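Local coordinates for chalcone-flavanone isomerase family protein (Arabidopsis thaliana, PDB 4DOO), which is a chloroplast protein that binds fatty acids, preferably saturated ones, through a chalcone-isomerase-like fold, and may take part in alpha-linolenic acid metabolism, at residues A[40-54]-A[84-98]. Numbering follows the deposited sequence.
Sequences IDVYAFGVYADCDDV and DIKMTIRLQIVYGKL. With DAO (lauric acid), chain D; DAO (lauric acid), chain C.
Tyr43 to Ala49 pair antiparallel with Ile93 to Met87 in the central sheet of the chalcone-isomerase-like fold, the strand axes 4.6 Å apart and Ala44, Gly46 and Tyr48 forming the hydrogen-bonded pairs with Gln92, Arg90 and Thr88. Where the second strand ends, Val42 O takes two N-H groups, from Val94 and Tyr95, both on the same face of its carbonyl plane; against Arg30 of strand 22-33, Val42 and Tyr43 form a classic beta bulge. With chi1 at 62°, CG of Tyr43 sits between its own backbone N and carbonyl carbon, and Leu91 CD2 lies over one ring face, 3.7 Å from the centroid. The phenol OH donates to carboxyl O2 of a lauric acid at 2.6 Å and also bonds Tyr181, while a second lauric acid runs past Val42 and Leu98. Farther along this face, Ile89 CD1 packs against both methyls of Val47, 3.6 Å from CG1 and CG2. At the far end, Asp53 OD1 accepts from Lys86 N at 2.9 Å on its anti side and, in a salt bridge, from Lys86 NZ at 2.8 Å on its syn side, the lysine chain bending at chi3 and chi4; Asp50 OD2 adds a long bridge. Asp50 OD1 caps helix 51-61 by accepting from Asp53 N. This network joins the helix start to the entry of strand 87-93, while Tyr43, with Arg30 and Ser110, probably favours a bound carboxylate.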
# COMPACT_ATOMS: atom_id res chain seq x y z
N ILE A 40 6.91 6.44 17.34
CA ILE A 40 5.50 6.80 17.25
C ILE A 40 4.81 5.96 16.19
O ILE A 40 5.36 5.75 15.12
CB ILE A 40 5.34 8.28 16.87
CG1 ILE A 40 5.86 9.18 18.00
CG2 ILE A 40 3.88 8.58 16.57
CD1 ILE A 40 5.13 9.00 19.32
N ASP A 41 3.61 5.47 16.50
CA ASP A 41 2.82 4.71 15.54
C ASP A 41 2.03 5.78 14.81
O ASP A 41 1.18 6.44 15.41
CB ASP A 41 1.85 3.75 16.23
CG ASP A 41 2.55 2.75 17.14
OD1 ASP A 41 3.57 2.17 16.71
OD2 ASP A 41 2.07 2.55 18.28
N VAL A 42 2.30 5.96 13.52
CA VAL A 42 1.62 7.00 12.75
C VAL A 42 0.26 6.55 12.23
O VAL A 42 -0.74 7.25 12.42
CB VAL A 42 2.49 7.47 11.57
CG1 VAL A 42 1.82 8.65 10.87
CG2 VAL A 42 3.87 7.88 12.09
N TYR A 43 0.23 5.40 11.57
CA TYR A 43 -1.03 4.87 11.06
C TYR A 43 -0.95 3.37 10.84
O TYR A 43 0.14 2.80 10.72
CB TYR A 43 -1.45 5.56 9.75
CG TYR A 43 -0.51 5.41 8.56
CD1 TYR A 43 0.39 6.42 8.22
CD2 TYR A 43 -0.56 4.27 7.75
CE1 TYR A 43 1.21 6.30 7.09
CE2 TYR A 43 0.26 4.14 6.63
CZ TYR A 43 1.13 5.16 6.30
OH TYR A 43 1.91 5.06 5.17
N ALA A 44 -2.11 2.72 10.83
CA ALA A 44 -2.19 1.29 10.58
C ALA A 44 -2.62 1.18 9.13
O ALA A 44 -3.31 2.06 8.62
CB ALA A 44 -3.24 0.65 11.47
N PHE A 45 -2.19 0.13 8.45
CA PHE A 45 -2.58 -0.03 7.05
C PHE A 45 -2.93 -1.47 6.73
O PHE A 45 -2.48 -2.41 7.40
CB PHE A 45 -1.48 0.50 6.11
CG PHE A 45 -0.17 -0.23 6.20
CD1 PHE A 45 0.05 -1.40 5.47
CD2 PHE A 45 0.85 0.25 7.02
CE1 PHE A 45 1.27 -2.07 5.54
CE2 PHE A 45 2.08 -0.42 7.11
CZ PHE A 45 2.29 -1.58 6.37
N GLY A 46 -3.77 -1.65 5.72
CA GLY A 46 -4.18 -2.97 5.30
C GLY A 46 -3.98 -3.03 3.80
O GLY A 46 -4.36 -2.11 3.09
N VAL A 47 -3.36 -4.11 3.33
CA VAL A 47 -3.10 -4.26 1.90
C VAL A 47 -4.05 -5.29 1.30
O VAL A 47 -4.08 -6.44 1.73
CB VAL A 47 -1.65 -4.71 1.64
CG1 VAL A 47 -1.38 -4.77 0.14
CG2 VAL A 47 -0.67 -3.75 2.31
N TYR A 48 -4.82 -4.85 0.30
CA TYR A 48 -5.80 -5.69 -0.40
C TYR A 48 -5.40 -5.93 -1.85
O TYR A 48 -4.83 -5.06 -2.50
CB TYR A 48 -7.17 -5.01 -0.41
CG TYR A 48 -7.79 -4.77 0.95
CD1 TYR A 48 -7.37 -3.71 1.75
CD2 TYR A 48 -8.81 -5.59 1.42
CE1 TYR A 48 -7.95 -3.47 2.99
CE2 TYR A 48 -9.40 -5.37 2.66
CZ TYR A 48 -8.97 -4.30 3.44
OH TYR A 48 -9.55 -4.07 4.66
N ALA A 49 -5.73 -7.12 -2.36
CA ALA A 49 -5.43 -7.46 -3.75
C ALA A 49 -6.62 -8.20 -4.36
O ALA A 49 -7.26 -9.02 -3.70
CB ALA A 49 -4.18 -8.33 -3.82
N ASP A 50 -6.93 -7.90 -5.62
CA ASP A 50 -8.03 -8.55 -6.32
C ASP A 50 -7.70 -10.02 -6.55
O ASP A 50 -6.67 -10.35 -7.13
CB ASP A 50 -8.29 -7.85 -7.66
CG ASP A 50 -9.40 -8.50 -8.45
OD1 ASP A 50 -9.16 -9.54 -9.09
OD2 ASP A 50 -10.53 -7.97 -8.42
N CYS A 51 -8.58 -10.89 -6.08
CA CYS A 51 -8.39 -12.33 -6.19
C CYS A 51 -8.17 -12.85 -7.60
O CYS A 51 -7.24 -13.61 -7.85
CB CYS A 51 -9.58 -13.07 -5.58
SG CYS A 51 -9.74 -12.82 -3.81
N ASP A 52 -9.04 -12.45 -8.52
CA ASP A 52 -8.92 -12.91 -9.90
C ASP A 52 -7.61 -12.49 -10.54
O ASP A 52 -6.99 -13.27 -11.26
CB ASP A 52 -10.09 -12.41 -10.75
CG ASP A 52 -11.43 -12.96 -10.29
OD1 ASP A 52 -11.52 -14.17 -9.99
OD2 ASP A 52 -12.41 -12.18 -10.23
N ASP A 53 -7.19 -11.25 -10.29
CA ASP A 53 -5.95 -10.73 -10.85
C ASP A 53 -4.75 -11.52 -10.35
O ASP A 53 -3.82 -11.82 -11.11
CB ASP A 53 -5.79 -9.25 -10.49
CG ASP A 53 -6.78 -8.35 -11.22
OD1 ASP A 53 -6.89 -7.17 -10.84
OD2 ASP A 53 -7.43 -8.82 -12.18
N VAL A 54 -4.76 -11.85 -9.06
CA VAL A 54 -3.66 -12.63 -8.49
C VAL A 54 -3.67 -14.04 -9.07
O VAL A 54 -2.62 -14.57 -9.43
CB VAL A 54 -3.78 -12.71 -6.95
CG1 VAL A 54 -2.73 -13.66 -6.39
CG2 VAL A 54 -3.59 -11.32 -6.35
N ASP A 84 -0.58 -6.29 -13.62
CA ASP A 84 -1.76 -5.43 -13.61
C ASP A 84 -2.75 -6.06 -12.65
O ASP A 84 -3.70 -6.73 -13.04
CB ASP A 84 -2.35 -5.32 -15.02
CG ASP A 84 -3.51 -4.34 -15.09
OD1 ASP A 84 -3.52 -3.38 -14.28
OD2 ASP A 84 -4.39 -4.50 -15.96
N ILE A 85 -2.49 -5.85 -11.36
CA ILE A 85 -3.33 -6.38 -10.30
C ILE A 85 -3.94 -5.21 -9.53
O ILE A 85 -3.23 -4.35 -9.03
CB ILE A 85 -2.50 -7.26 -9.33
CG1 ILE A 85 -2.04 -8.53 -10.05
CG2 ILE A 85 -3.32 -7.59 -8.09
CD1 ILE A 85 -1.06 -9.38 -9.25
N LYS A 86 -5.27 -5.19 -9.45
CA LYS A 86 -5.97 -4.15 -8.72
C LYS A 86 -5.70 -4.35 -7.24
O LYS A 86 -5.83 -5.46 -6.72
CB LYS A 86 -7.48 -4.23 -8.99
CG LYS A 86 -7.86 -3.80 -10.40
CD LYS A 86 -9.38 -3.81 -10.61
CE LYS A 86 -9.96 -5.21 -10.53
NZ LYS A 86 -9.38 -6.12 -11.57
N MET A 87 -5.30 -3.28 -6.57
CA MET A 87 -5.01 -3.35 -5.15
C MET A 87 -5.50 -2.11 -4.42
O MET A 87 -5.76 -1.07 -5.02
CB MET A 87 -3.50 -3.46 -4.93
CG MET A 87 -2.83 -4.63 -5.61
SD MET A 87 -1.10 -4.71 -5.12
CE MET A 87 -0.65 -6.36 -5.69
N THR A 88 -5.62 -2.25 -3.11
CA THR A 88 -6.04 -1.14 -2.26
C THR A 88 -5.17 -1.13 -1.02
O THR A 88 -4.88 -2.18 -0.45
CB THR A 88 -7.51 -1.27 -1.80
OG1 THR A 88 -8.39 -1.15 -2.93
CG2 THR A 88 -7.86 -0.16 -0.80
N ILE A 89 -4.73 0.07 -0.63
CA ILE A 89 -3.95 0.25 0.58
C ILE A 89 -4.84 1.15 1.43
O ILE A 89 -5.05 2.31 1.08
CB ILE A 89 -2.61 0.99 0.34
CG1 ILE A 89 -1.73 0.20 -0.63
CG2 ILE A 89 -1.89 1.20 1.66
CD1 ILE A 89 -1.38 -1.19 -0.15
N ARG A 90 -5.39 0.62 2.51
CA ARG A 90 -6.24 1.43 3.38
C ARG A 90 -5.44 1.87 4.59
O ARG A 90 -4.90 1.05 5.33
CB ARG A 90 -7.47 0.64 3.82
CG ARG A 90 -8.25 1.32 4.95
CD ARG A 90 -9.61 0.68 5.14
NE ARG A 90 -10.44 0.86 3.96
CZ ARG A 90 -11.70 0.45 3.86
NH1 ARG A 90 -12.28 -0.17 4.88
NH2 ARG A 90 -12.38 0.65 2.74
N LEU A 91 -5.37 3.19 4.79
CA LEU A 91 -4.64 3.76 5.91
C LEU A 91 -5.65 4.29 6.93
O LEU A 91 -6.65 4.88 6.55
CB LEU A 91 -3.76 4.94 5.48
CG LEU A 91 -2.66 4.77 4.44
CD1 LEU A 91 -3.27 4.61 3.06
CD2 LEU A 91 -1.76 6.00 4.47
N GLN A 92 -5.36 4.07 8.21
CA GLN A 92 -6.20 4.58 9.29
C GLN A 92 -5.26 5.29 10.25
O GLN A 92 -4.40 4.65 10.87
CB GLN A 92 -6.95 3.45 9.99
CG GLN A 92 -8.03 2.81 9.14
CD GLN A 92 -8.86 1.81 9.91
OE1 GLN A 92 -9.55 2.16 10.86
NE2 GLN A 92 -8.78 0.55 9.51
N ILE A 93 -5.41 6.61 10.35
CA ILE A 93 -4.54 7.43 11.19
C ILE A 93 -4.61 7.09 12.67
O ILE A 93 -5.69 7.10 13.27
CB ILE A 93 -4.86 8.94 10.99
CG1 ILE A 93 -4.79 9.29 9.50
CG2 ILE A 93 -3.87 9.80 11.78
CD1 ILE A 93 -3.46 8.98 8.85
N VAL A 94 -3.45 6.80 13.25
CA VAL A 94 -3.33 6.45 14.66
C VAL A 94 -2.89 7.64 15.53
O VAL A 94 -3.53 7.96 16.53
CB VAL A 94 -2.33 5.29 14.85
CG1 VAL A 94 -2.10 5.03 16.33
CG2 VAL A 94 -2.86 4.03 14.17
N TYR A 95 -1.79 8.28 15.14
CA TYR A 95 -1.25 9.42 15.89
C TYR A 95 -2.24 10.58 15.82
O TYR A 95 -2.69 10.97 14.74
CB TYR A 95 0.10 9.84 15.30
CG TYR A 95 0.85 10.86 16.13
CD1 TYR A 95 1.15 10.62 17.47
CD2 TYR A 95 1.27 12.07 15.57
CE1 TYR A 95 1.85 11.55 18.24
CE2 TYR A 95 1.97 13.01 16.33
CZ TYR A 95 2.25 12.74 17.67
OH TYR A 95 2.93 13.67 18.42
N GLY A 96 -2.57 11.15 16.98
CA GLY A 96 -3.54 12.23 17.02
C GLY A 96 -3.05 13.67 16.90
O GLY A 96 -3.86 14.59 16.90
N LYS A 97 -1.74 13.87 16.78
CA LYS A 97 -1.21 15.23 16.68
C LYS A 97 -0.42 15.53 15.41
O LYS A 97 0.59 16.23 15.45
CB LYS A 97 -0.36 15.53 17.91
CG LYS A 97 -1.19 15.71 19.18
CD LYS A 97 -0.42 15.31 20.44
CE LYS A 97 -0.16 13.81 20.47
NZ LYS A 97 0.47 13.36 21.75
N LEU A 98 -0.89 15.00 14.28
CA LEU A 98 -0.23 15.23 13.00
C LEU A 98 -0.62 16.61 12.46
O LEU A 98 -1.74 17.07 12.67
CB LEU A 98 -0.66 14.17 11.98
CG LEU A 98 -0.26 12.72 12.24
CD1 LEU A 98 -0.96 11.81 11.24
CD2 LEU A 98 1.26 12.58 12.12
O1 DAO D . 7.36 14.19 16.23
O2 DAO D . 5.23 14.65 15.94
C1 DAO D . 6.25 13.99 15.68
C2 DAO D . 6.15 12.88 14.64
C3 DAO D . 6.26 13.47 13.24
C4 DAO D . 5.22 12.86 12.31
C5 DAO D . 5.87 11.95 11.27
C6 DAO D . 5.33 12.24 9.88
C7 DAO D . 4.76 10.97 9.24
C8 DAO D . 3.61 11.31 8.31
C9 DAO D . 3.38 10.21 7.27
C10 DAO D . 1.92 9.78 7.26
C11 DAO D . 1.24 10.13 5.95
C12 DAO D . -0.25 9.90 6.03
O1 DAO C . 5.23 8.27 4.18
O2 DAO C . 3.78 6.87 5.06
C1 DAO C . 4.26 7.49 4.08
C2 DAO C . 3.61 7.31 2.72
C3 DAO C . 2.23 7.93 2.72
C4 DAO C . 1.62 7.93 1.31
C5 DAO C . 0.13 8.27 1.35
C6 DAO C . -0.09 9.78 1.44
C7 DAO C . -1.43 10.10 2.10
C8 DAO C . -1.43 11.53 2.60
C9 DAO C . -2.68 11.83 3.40
C10 DAO C . -2.70 13.30 3.82
C11 DAO C . -4.14 13.80 3.97
C12 DAO C . -4.16 15.18 4.59
O HOH W 1 -10.56 -8.64 -11.90